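Local coordinates for toluene, o-xylene monooxygenase oxygenase subunit (Pseudomonas stutzeri, PDB 2INC), which probably forms part of the oxygenase component of a ferritin-like multicomponent monooxygenase that hydroxylates toluene and o-xylene, at residues B[17-22]-B[71-76]; B[49-54]-B[136-141]; B[66-71]-B[141-146]. One frame throughout, in Å; residues are numbered along the deposited sequence.

Contact 1: residues B[17-22]-B[71-76]; sequences RPSEYE and PDQLVY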
loop_
_atom_site.group_PDB
_atom_site.type_symbol
_atom_site.label_atom_id
_atom_site.label_comp_id
_atom_site.label_asym_id
_atom_site.label_seq_id
_atom_site.Cartn_x
_atom_site.Cartn_y
_atom_site.Cartn_z
ATOM N N ARG B 17 -20.514 0.012 -16.802
ATOM C CA ARG B 17 -19.144 0.510 -16.651
ATOM C C ARG B 17 -18.123 -0.650 -16.665
ATOM O O ARG B 17 -18.317 -1.637 -15.957
ATOM C CB ARG B 17 -19.076 1.290 -15.326
ATOM C CG ARG B 17 -17.690 1.645 -14.816
ATOM C CD ARG B 17 -17.543 1.440 -13.274
ATOM N NE ARG B 17 -17.549 0.020 -12.883
ATOM C CZ ARG B 17 -16.469 -0.731 -12.640
ATOM N NH1 ARG B 17 -15.236 -0.223 -12.730
ATOM N NH2 ARG B 17 -16.626 -2.008 -12.306
ATOM N N PRO B 18 -17.084 -0.566 -17.532
ATOM C CA PRO B 18 -16.069 -1.631 -17.601
ATOM C C PRO B 18 -15.362 -1.988 -16.296
ATOM O O PRO B 18 -14.993 -1.140 -15.526
ATOM C CB PRO B 18 -15.082 -1.112 -18.662
ATOM C CG PRO B 18 -15.969 -0.265 -19.555
ATOM C CD PRO B 18 -16.866 0.452 -18.579
ATOM N N SER B 19 -15.164 -3.276 -16.083
ATOM C CA SER B 19 -14.413 -3.785 -14.952
ATOM C C SER B 19 -12.923 -3.507 -15.147
ATOM O O SER B 19 -12.496 -3.293 -16.238
ATOM C CB SER B 19 -14.615 -5.281 -14.903
ATOM O OG SER B 19 -14.049 -5.883 -16.065
ATOM N N GLU B 20 -12.156 -3.574 -14.074
ATOM C CA GLU B 20 -10.700 -3.510 -14.127
ATOM C C GLU B 20 -10.198 -4.545 -15.143
ATOM O O GLU B 20 -9.343 -4.211 -15.957
ATOM C CB GLU B 20 -10.112 -3.790 -12.740
ATOM C CG GLU B 20 -8.571 -4.087 -12.717
ATOM C CD GLU B 20 -8.093 -4.558 -11.342
ATOM O OE1 GLU B 20 -8.901 -5.171 -10.585
ATOM O OE2 GLU B 20 -6.906 -4.359 -11.016
ATOM N N TYR B 21 -10.789 -5.757 -15.136
ATOM C CA TYR B 21 -10.408 -6.818 -16.067
ATOM C C TYR B 21 -10.503 -6.313 -17.511
ATOM O O TYR B 21 -9.569 -6.489 -18.303
ATOM C CB TYR B 21 -11.175 -8.128 -15.849
ATOM C CG TYR B 21 -10.966 -9.151 -16.939
ATOM C CD1 TYR B 21 -9.760 -9.856 -17.048
ATOM C CD2 TYR B 21 -11.969 -9.401 -17.884
ATOM C CE1 TYR B 21 -9.587 -10.796 -18.045
ATOM C CE2 TYR B 21 -11.808 -10.326 -18.877
ATOM C CZ TYR B 21 -10.608 -10.999 -18.990
ATOM O OH TYR B 21 -10.460 -11.921 -19.986
ATOM N N GLU B 22 -11.657 -5.760 -17.886
ATOM C CA GLU B 22 -11.798 -5.237 -19.239
ATOM C C GLU B 22 -10.861 -4.077 -19.547
ATOM O O GLU B 22 -10.270 -4.016 -20.644
ATOM C CB GLU B 22 -13.245 -4.853 -19.504
ATOM C CG GLU B 22 -14.135 -6.082 -19.608
ATOM C CD GLU B 22 -15.608 -5.718 -19.633
ATOM O OE1 GLU B 22 -16.091 -5.044 -18.672
ATOM O OE2 GLU B 22 -16.274 -6.128 -20.617
ATOM N N PRO B 71 -13.520 -16.323 -17.729
ATOM C CA PRO B 71 -14.592 -16.425 -16.713
ATOM C C PRO B 71 -14.126 -16.128 -15.277
ATOM O O PRO B 71 -14.931 -15.652 -14.460
ATOM C CB PRO B 71 -15.096 -17.888 -16.873
ATOM C CG PRO B 71 -13.967 -18.622 -17.486
ATOM C CD PRO B 71 -13.305 -17.615 -18.424
ATOM N N ASP B 72 -12.835 -16.353 -14.968
ATOM C CA ASP B 72 -12.285 -15.967 -13.675
ATOM C C ASP B 72 -11.834 -14.484 -13.645
ATOM O O ASP B 72 -11.553 -13.959 -12.596
ATOM C CB ASP B 72 -11.088 -16.885 -13.301
ATOM C CG ASP B 72 -11.519 -18.311 -12.912
ATOM O OD1 ASP B 72 -11.981 -19.075 -13.802
ATOM O OD2 ASP B 72 -11.390 -18.676 -11.723
ATOM N N GLN B 73 -11.755 -13.822 -14.799
ATOM C CA GLN B 73 -11.415 -12.389 -14.884
ATOM C C GLN B 73 -10.070 -12.043 -14.271
ATOM O O GLN B 73 -9.885 -10.976 -13.713
ATOM C CB GLN B 73 -12.519 -11.512 -14.266
ATOM C CG GLN B 73 -13.827 -11.700 -15.018
ATOM C CD GLN B 73 -14.944 -10.757 -14.623
ATOM O OE1 GLN B 73 -16.117 -11.158 -14.643
ATOM N NE2 GLN B 73 -14.616 -9.517 -14.259
ATOM N N LEU B 74 -9.103 -12.933 -14.400
ATOM C CA LEU B 74 -7.843 -12.722 -13.717
ATOM C C LEU B 74 -7.112 -11.571 -14.361
ATOM O O LEU B 74 -7.107 -11.424 -15.590
ATOM C CB LEU B 74 -6.945 -13.957 -13.859
ATOM C CG LEU B 74 -7.209 -15.105 -12.920
ATOM C CD1 LEU B 74 -6.150 -16.218 -13.308
ATOM C CD2 LEU B 74 -6.967 -14.606 -11.510
ATOM N N VAL B 75 -6.481 -10.777 -13.516
ATOM C CA VAL B 75 -5.504 -9.817 -13.952
ATOM C C VAL B 75 -4.301 -10.087 -13.087
ATOM O O VAL B 75 -4.386 -10.826 -12.119
ATOM C CB VAL B 75 -5.943 -8.338 -13.807
ATOM C CG1 VAL B 75 -7.225 -8.077 -14.665
ATOM C CG2 VAL B 75 -6.156 -7.920 -12.336
ATOM N N TYR B 76 -3.199 -9.473 -13.446
ATOM C CA TYR B 76 -1.962 -9.710 -12.728
ATOM C C TYR B 76 -2.136 -9.463 -11.229
ATOM O O TYR B 76 -1.684 -10.261 -10.405
ATOM C CB TYR B 76 -0.946 -8.770 -13.266
ATOM C CG TYR B 76 0.421 -8.881 -12.610
ATOM C CD1 TYR B 76 0.735 -8.105 -11.472
ATOM C CD2 TYR B 76 1.378 -9.722 -13.156
ATOM C CE1 TYR B 76 2.005 -8.215 -10.855
ATOM C CE2 TYR B 76 2.664 -9.801 -12.613
ATOM C CZ TYR B 76 2.967 -9.042 -11.470
ATOM O OH TYR B 76 4.271 -9.184 -10.993
#
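Tyr21 lays one face of its ring over the backbone of Gln73. The CA of Gln73 stands 3.9 Å from the centroid of the Tyr21 ring and 18° off its normal, displaced toward the rim, in a CH-pi contact. Tyr21 CG is anti to the backbone N (chi1 170°), which sends the ring off the first turn of the helix toward residues 73-75. Gln73 has left-handed backbone angles (phi 58°), and the chain turns there against the ring. Its side chain, extended beyond CG, runs across that of Tyr21 at about a right angle, with CB of Gln73 3.9 Å from CG of Tyr21. The edge of the same ring meets different neighbours: Leu74 O is 3.4 Å from Tyr21 CD1, and Val75 CG1 is 3.9 Å from that same CD1. The phenol end reaches past both segments to hydrogen-bond with Asp70 N. No hydrogen bond crosses between 17-22 and 71-76, and Ser19 OG and the amide of Gln73 merely come near each other. What fixes the start of the short helix 20-25 is a capping box: Glu22 N donates to Ser19 OG at 3.0 Å, and Ser19 N returns a bond to the anti lone pair of Glu22 OE1 at 3.3 Å. Toward Val75, Glu20 OE2 passes 3.9 Å from Val75 CG2, a loose touch; the carboxylate's salt bridge is with Arg77. Val75 also packs on Val24 and Ser25 of helix 20-25, just ahead of helix 76-99, whose N-cap position it occupies. Leu74, directed away from 17-22, packs on Arg256 of helix 241-268 and Tyr150 of helix 142-172.

Contact 2: residues B[49-54]-B[136-141]; sequences TWYKKY and HQIAPA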
loop_
_atom_site.group_PDB
_atom_site.type_symbol
_atom_site.label_atom_id
_atom_site.label_comp_id
_atom_site.label_asym_id
_atom_site.label_seq_id
_atom_site.Cartn_x
_atom_site.Cartn_y
_atom_site.Cartn_z
ATOM N N THR B 49 5.642 -14.606 -41.682
ATOM C CA THR B 49 5.131 -15.888 -42.206
ATOM C C THR B 49 4.627 -16.841 -41.135
ATOM O O THR B 49 3.547 -17.468 -41.310
ATOM C CB THR B 49 6.231 -16.590 -43.016
ATOM O OG1 THR B 49 6.509 -15.739 -44.118
ATOM C CG2 THR B 49 5.731 -17.879 -43.586
ATOM N N TRP B 50 5.365 -16.893 -40.017
ATOM C CA TRP B 50 4.971 -17.746 -38.879
ATOM C C TRP B 50 3.600 -17.291 -38.433
ATOM O O TRP B 50 2.716 -18.125 -38.302
ATOM C CB TRP B 50 5.944 -17.618 -37.749
ATOM C CG TRP B 50 5.639 -18.593 -36.674
ATOM C CD1 TRP B 50 4.590 -18.536 -35.780
ATOM C CD2 TRP B 50 6.357 -19.791 -36.380
ATOM N NE1 TRP B 50 4.652 -19.606 -34.919
ATOM C CE2 TRP B 50 5.690 -20.420 -35.298
ATOM C CE3 TRP B 50 7.482 -20.411 -36.945
ATOM C CZ2 TRP B 50 6.113 -21.621 -34.756
ATOM C CZ3 TRP B 50 7.906 -21.634 -36.412
ATOM C CH2 TRP B 50 7.238 -22.206 -35.297
ATOM N N TYR B 51 3.399 -15.995 -38.204
ATOM C CA TYR B 51 2.090 -15.535 -37.697
ATOM C C TYR B 51 0.943 -15.616 -38.694
ATOM O O TYR B 51 -0.259 -15.843 -38.308
ATOM C CB TYR B 51 2.145 -14.111 -37.133
ATOM C CG TYR B 51 2.644 -14.074 -35.697
ATOM C CD1 TYR B 51 3.978 -14.367 -35.419
ATOM C CD2 TYR B 51 1.787 -13.875 -34.624
ATOM C CE1 TYR B 51 4.470 -14.382 -34.072
ATOM C CE2 TYR B 51 2.297 -13.869 -33.273
ATOM C CZ TYR B 51 3.635 -14.131 -33.035
ATOM O OH TYR B 51 4.168 -14.152 -31.736
ATOM N N LYS B 52 1.240 -15.375 -39.967
ATOM C CA LYS B 52 0.183 -15.570 -40.976
ATOM C C LYS B 52 -0.224 -17.018 -41.080
ATOM O O LYS B 52 -1.399 -17.319 -41.184
ATOM C CB LYS B 52 0.627 -15.042 -42.334
ATOM C CG LYS B 52 0.879 -13.518 -42.260
ATOM C CD LYS B 52 1.082 -12.949 -43.670
ATOM C CE LYS B 52 2.360 -13.475 -44.258
ATOM N NZ LYS B 52 2.630 -12.728 -45.527
ATOM N N LYS B 53 0.743 -17.926 -41.024
ATOM C CA LYS B 53 0.391 -19.333 -41.160
ATOM C C LYS B 53 -0.299 -19.893 -39.898
ATOM O O LYS B 53 -1.292 -20.609 -40.042
ATOM C CB LYS B 53 1.614 -20.159 -41.553
ATOM C CG LYS B 53 1.364 -21.651 -41.629
ATOM C CD LYS B 53 2.523 -22.326 -42.353
ATOM C CE LYS B 53 2.393 -23.865 -42.367
ATOM N NZ LYS B 53 1.267 -24.306 -43.250
ATOM N N TYR B 54 0.180 -19.537 -38.688
ATOM C CA TYR B 54 -0.191 -20.252 -37.482
ATOM C C TYR B 54 -1.179 -19.465 -36.634
ATOM O O TYR B 54 -1.837 -20.053 -35.786
ATOM C CB TYR B 54 1.057 -20.677 -36.684
ATOM C CG TYR B 54 1.957 -21.649 -37.446
ATOM C CD1 TYR B 54 1.450 -22.813 -38.013
ATOM C CD2 TYR B 54 3.300 -21.411 -37.589
ATOM C CE1 TYR B 54 2.254 -23.705 -38.699
ATOM C CE2 TYR B 54 4.127 -22.318 -38.264
ATOM C CZ TYR B 54 3.578 -23.454 -38.803
ATOM O OH TYR B 54 4.383 -24.347 -39.462
ATOM N N HIS B 136 0.344 -18.606 -25.479
ATOM C CA HIS B 136 0.452 -17.174 -25.188
ATOM C C HIS B 136 0.798 -16.381 -26.424
ATOM O O HIS B 136 0.120 -15.411 -26.747
ATOM C CB HIS B 136 1.520 -16.959 -24.095
ATOM C CG HIS B 136 1.903 -15.530 -23.891
ATOM N ND1 HIS B 136 1.731 -14.885 -22.691
ATOM C CD2 HIS B 136 2.424 -14.615 -24.742
ATOM C CE1 HIS B 136 2.170 -13.639 -22.800
ATOM N NE2 HIS B 136 2.585 -13.451 -24.038
ATOM N N GLN B 137 1.898 -16.745 -27.085
ATOM C CA GLN B 137 2.518 -15.864 -28.060
ATOM C C GLN B 137 1.857 -15.967 -29.463
ATOM O O GLN B 137 2.082 -15.110 -30.324
ATOM C CB GLN B 137 4.034 -16.119 -28.103
ATOM C CG GLN B 137 4.432 -17.443 -28.657
ATOM C CD GLN B 137 5.848 -17.832 -28.224
ATOM O OE1 GLN B 137 6.092 -18.361 -27.112
ATOM N NE2 GLN B 137 6.752 -17.598 -29.068
ATOM N N ILE B 138 1.024 -16.977 -29.695
ATOM C CA ILE B 138 0.370 -17.123 -31.026
ATOM C C ILE B 138 -1.169 -16.931 -30.952
ATOM O O ILE B 138 -1.825 -16.865 -32.003
ATOM C CB ILE B 138 0.756 -18.509 -31.607
ATOM C CG1 ILE B 138 0.584 -18.655 -33.135
ATOM C CG2 ILE B 138 0.037 -19.629 -30.836
ATOM C CD1 ILE B 138 1.443 -17.686 -34.010
ATOM N N ALA B 139 -1.740 -16.820 -29.760
ATOM C CA ALA B 139 -3.212 -16.587 -29.679
ATOM C C ALA B 139 -3.601 -15.267 -30.363
ATOM O O ALA B 139 -2.838 -14.285 -30.316
ATOM C CB ALA B 139 -3.699 -16.552 -28.219
ATOM N N PRO B 140 -4.818 -15.216 -30.979
ATOM C CA PRO B 140 -5.234 -13.985 -31.656
ATOM C C PRO B 140 -5.911 -12.833 -30.871
ATOM O O PRO B 140 -6.379 -11.888 -31.517
ATOM C CB PRO B 140 -6.219 -14.507 -32.705
ATOM C CG PRO B 140 -6.875 -15.679 -32.001
ATOM C CD PRO B 140 -5.834 -16.291 -31.124
ATOM N N ALA B 141 -6.014 -12.888 -29.548
ATOM C CA ALA B 141 -6.654 -11.859 -28.742
ATOM C C ALA B 141 -5.899 -11.802 -27.421
ATOM O O ALA B 141 -5.565 -12.859 -26.846
ATOM C CB ALA B 141 -8.045 -12.214 -28.457
#
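The CD1 methyl of Ile138 sits among three aromatic residues of helix 46-56. It lies over one face of Tyr51, 4.0 Å from the ring centroid and 14° off the normal. It also meets the edge of Trp50, nearly in the indole plane, at 3.7 Å from CD1 of Trp50, and Tyr54 closes in with its CB. Ile138 gets there with CG1 anti to the backbone N (chi1 -160°). Beyond the methyl, Tyr51 OH donates to Gln137 O at 2.7 Å, tilted 36° above the carbonyl plane. That carbonyl belongs to the last turn of helix 121-138, where the chain departs at Ala139 and brings no i+4 amide back to it. A phenylalanine in place of Tyr51 would probably keep the methyl covered but leave the Gln137 carbonyl without this donor. Farther out, Phe31 and Trp39 pack edge-to-face on Tyr51, Trp206 does so on Trp50, and Trp50 NE1 is hydrogen-bonded to Tyr134 OH. A basic side chain of another protein's chain also binds Tyr51 OH, so this single hydroxyl ties a buried aromatic-aliphatic junction to both a helix end and a subunit interface.

Contact 3: residues B[66-71]-B[141-146]; sequences NAFRDP and ASTITN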
loop_
_atom_site.group_PDB
_atom_site.type_symbol
_atom_site.label_atom_id
_atom_site.label_comp_id
_atom_site.label_asym_id
_atom_site.label_seq_id
_atom_site.Cartn_x
_atom_site.Cartn_y
_atom_site.Cartn_z
ATOM N N ASN B 66 -11.280 -10.877 -30.016
ATOM C CA ASN B 66 -11.211 -9.908 -28.894
ATOM C C ASN B 66 -12.395 -9.855 -27.938
ATOM O O ASN B 66 -12.231 -9.341 -26.830
ATOM C CB ASN B 66 -10.852 -8.486 -29.334
ATOM C CG ASN B 66 -9.316 -8.296 -29.597
ATOM O OD1 ASN B 66 -8.444 -8.599 -28.760
ATOM N ND2 ASN B 66 -9.023 -7.737 -30.741
ATOM N N ALA B 67 -13.565 -10.369 -28.363
ATOM C CA ALA B 67 -14.712 -10.507 -27.477
ATOM C C ALA B 67 -14.526 -11.551 -26.356
ATOM O O ALA B 67 -15.297 -11.573 -25.415
ATOM C CB ALA B 67 -15.989 -10.817 -28.256
ATOM N N PHE B 68 -13.511 -12.396 -26.447
ATOM C CA PHE B 68 -13.318 -13.409 -25.433
ATOM C C PHE B 68 -13.058 -12.800 -24.061
ATOM O O PHE B 68 -12.311 -11.821 -23.929
ATOM C CB PHE B 68 -12.122 -14.328 -25.792
ATOM C CG PHE B 68 -11.832 -15.371 -24.728
ATOM C CD1 PHE B 68 -12.702 -16.453 -24.545
ATOM C CD2 PHE B 68 -10.724 -15.242 -23.862
ATOM C CE1 PHE B 68 -12.477 -17.409 -23.520
ATOM C CE2 PHE B 68 -10.482 -16.202 -22.866
ATOM C CZ PHE B 68 -11.332 -17.273 -22.687
ATOM N N ARG B 69 -13.662 -13.404 -23.034
ATOM C CA ARG B 69 -13.518 -12.960 -21.656
ATOM C C ARG B 69 -13.202 -14.180 -20.785
ATOM O O ARG B 69 -13.949 -15.154 -20.801
ATOM C CB ARG B 69 -14.808 -12.255 -21.169
ATOM C CG ARG B 69 -15.235 -11.043 -22.009
ATOM C CD ARG B 69 -14.287 -9.869 -21.714
ATOM N NE ARG B 69 -14.607 -8.633 -22.477
ATOM C CZ ARG B 69 -14.090 -8.318 -23.667
ATOM N NH1 ARG B 69 -14.427 -7.171 -24.254
ATOM N NH2 ARG B 69 -13.241 -9.112 -24.301
ATOM N N ASP B 70 -12.093 -14.126 -20.033
ATOM C CA ASP B 70 -11.768 -15.109 -18.977
ATOM C C ASP B 70 -12.892 -15.135 -17.947
ATOM O O ASP B 70 -13.168 -14.097 -17.338
ATOM C CB ASP B 70 -10.489 -14.676 -18.243
ATOM C CG ASP B 70 -10.088 -15.617 -17.103
ATOM O OD1 ASP B 70 -9.061 -15.329 -16.404
ATOM O OD2 ASP B 70 -10.756 -16.666 -16.925
ATOM N N PRO B 71 -13.520 -16.323 -17.729
ATOM C CA PRO B 71 -14.592 -16.425 -16.713
ATOM C C PRO B 71 -14.126 -16.128 -15.277
ATOM O O PRO B 71 -14.931 -15.652 -14.460
ATOM C CB PRO B 71 -15.096 -17.888 -16.873
ATOM C CG PRO B 71 -13.967 -18.622 -17.486
ATOM C CD PRO B 71 -13.305 -17.615 -18.424
ATOM N N ALA B 141 -6.014 -12.888 -29.548
ATOM C CA ALA B 141 -6.654 -11.859 -28.742
ATOM C C ALA B 141 -5.899 -11.802 -27.421
ATOM O O ALA B 141 -5.565 -12.859 -26.846
ATOM C CB ALA B 141 -8.045 -12.214 -28.457
ATOM N N SER B 142 -5.705 -10.591 -26.902
ATOM C CA SER B 142 -5.028 -10.399 -25.609
ATOM C C SER B 142 -5.717 -11.086 -24.429
ATOM O O SER B 142 -5.057 -11.531 -23.470
ATOM C CB SER B 142 -4.783 -8.904 -25.356
ATOM O OG SER B 142 -6.009 -8.188 -25.341
ATOM N N THR B 143 -7.028 -11.221 -24.466
ATOM C CA THR B 143 -7.717 -11.890 -23.366
ATOM C C THR B 143 -7.501 -13.417 -23.428
ATOM O O THR B 143 -7.473 -14.060 -22.382
ATOM C CB THR B 143 -9.237 -11.634 -23.347
ATOM O OG1 THR B 143 -9.736 -11.835 -24.680
ATOM C CG2 THR B 143 -9.545 -10.209 -22.854
ATOM N N ILE B 144 -7.285 -13.973 -24.622
ATOM C CA ILE B 144 -6.925 -15.395 -24.747
ATOM C C ILE B 144 -5.462 -15.529 -24.289
ATOM O O ILE B 144 -5.154 -16.376 -23.449
ATOM C CB ILE B 144 -7.043 -15.892 -26.179
ATOM C CG1 ILE B 144 -8.487 -15.809 -26.654
ATOM C CG2 ILE B 144 -6.592 -17.361 -26.299
ATOM C CD1 ILE B 144 -8.570 -16.053 -28.206
ATOM N N THR B 145 -4.574 -14.705 -24.830
ATOM C CA THR B 145 -3.180 -14.667 -24.338
ATOM C C THR B 145 -3.016 -14.582 -22.797
ATOM O O THR B 145 -2.193 -15.315 -22.219
ATOM C CB THR B 145 -2.380 -13.518 -24.994
ATOM O OG1 THR B 145 -2.156 -13.847 -26.351
ATOM C CG2 THR B 145 -1.039 -13.326 -24.257
ATOM N N ASN B 146 -3.785 -13.725 -22.120
ATOM C CA ASN B 146 -3.621 -13.589 -20.686
ATOM C C ASN B 146 -3.996 -14.859 -19.918
ATOM O O ASN B 146 -3.320 -15.186 -18.963
ATOM C CB ASN B 146 -4.390 -12.412 -20.136
ATOM C CG ASN B 146 -3.811 -11.078 -20.535
ATOM O OD1 ASN B 146 -4.384 -10.048 -20.193
ATOM N ND2 ASN B 146 -2.681 -11.083 -21.270
HETATM O O HOH W 1 -5.966 -8.489 -28.700
HETATM O O HOH W 2 -9.405 -8.838 -26.066
#
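Thr143 and Phe68 make the tight half of this contact. Thr143 OG1 donates to Phe68 O at 2.7 Å from 46° above the carbonyl plane, while Arg69 NH2 comes to that oxygen from the opposite face at 2.9 Å. Two donors therefore grip one backbone oxygen, neither on a lone pair. Arg69 NH2 also reaches Asn66 O at 2.7 Å, this time in the carbonyl plane and on a lone pair, and both acceptors lie close to the guanidinium plane. With its chain bent at chi2 (-74°), the arginine folds back over its own segment and staples the turn of 66-69 together. Next to this polar group, the Phe68 ring crosses Ile144 at about a right angle, its CD2 3.6 Å from CG1 of Ile144, and Thr143 OG1 lies at the ring's edge. Ala263, Leu264 and Met267 of helix 241-268 also pack on the phenylalanine, placing the ring between two long helices of the ferritin-like bundle. The segment 141-146 is where helix 142-172 begins, with Ala141 at its N-cap. Here, on the looser side, the partly exposed Asn66 touches this N-cap residue through OD1, 3.6 Å from Ala141 CB. In contrast to the direct hydrogen bond and apolar packing at Phe68, two waters bridge Asn66 to the helix start. One accepts from Ser142 N at 2.8 Å and donates to Asn66 OD1. The other donates to both Asn66 O and Asn66 OD1, at 2.9 Å from OD1, and makes a weak bond to Thr143 OG1. The hydroxyl of Ser142 turns to other partners, Ser25 O at the end of helix 20-25 and Leu28 N just beyond it.

In the fold
Contacts 1 and 3 are neighbours, their centres about 10 Å apart: both use the loop ahead of helix 76-99, share Pro71, and meet where Tyr21 packs on Thr143. Contact 2 shares Ala141 with contact 3, and Thr145 OG1 joins His136 O across the turn between helices 121-138 and 142-172. Contacts 1 and 2 do not touch, their centres lying about 24 Å apart. Contacts 2 and 3 are mainly buried, whereas contact 1 is only partly buried and farthest from the chain's centre. Chemistry follows place: contact 1 has no hydrogen bond between its segments, contact 2 adds one phenol-to-carbonyl bond to its aromatic packing, and contact 3 combines carbonyl bonds, water bridges and one apolar pair.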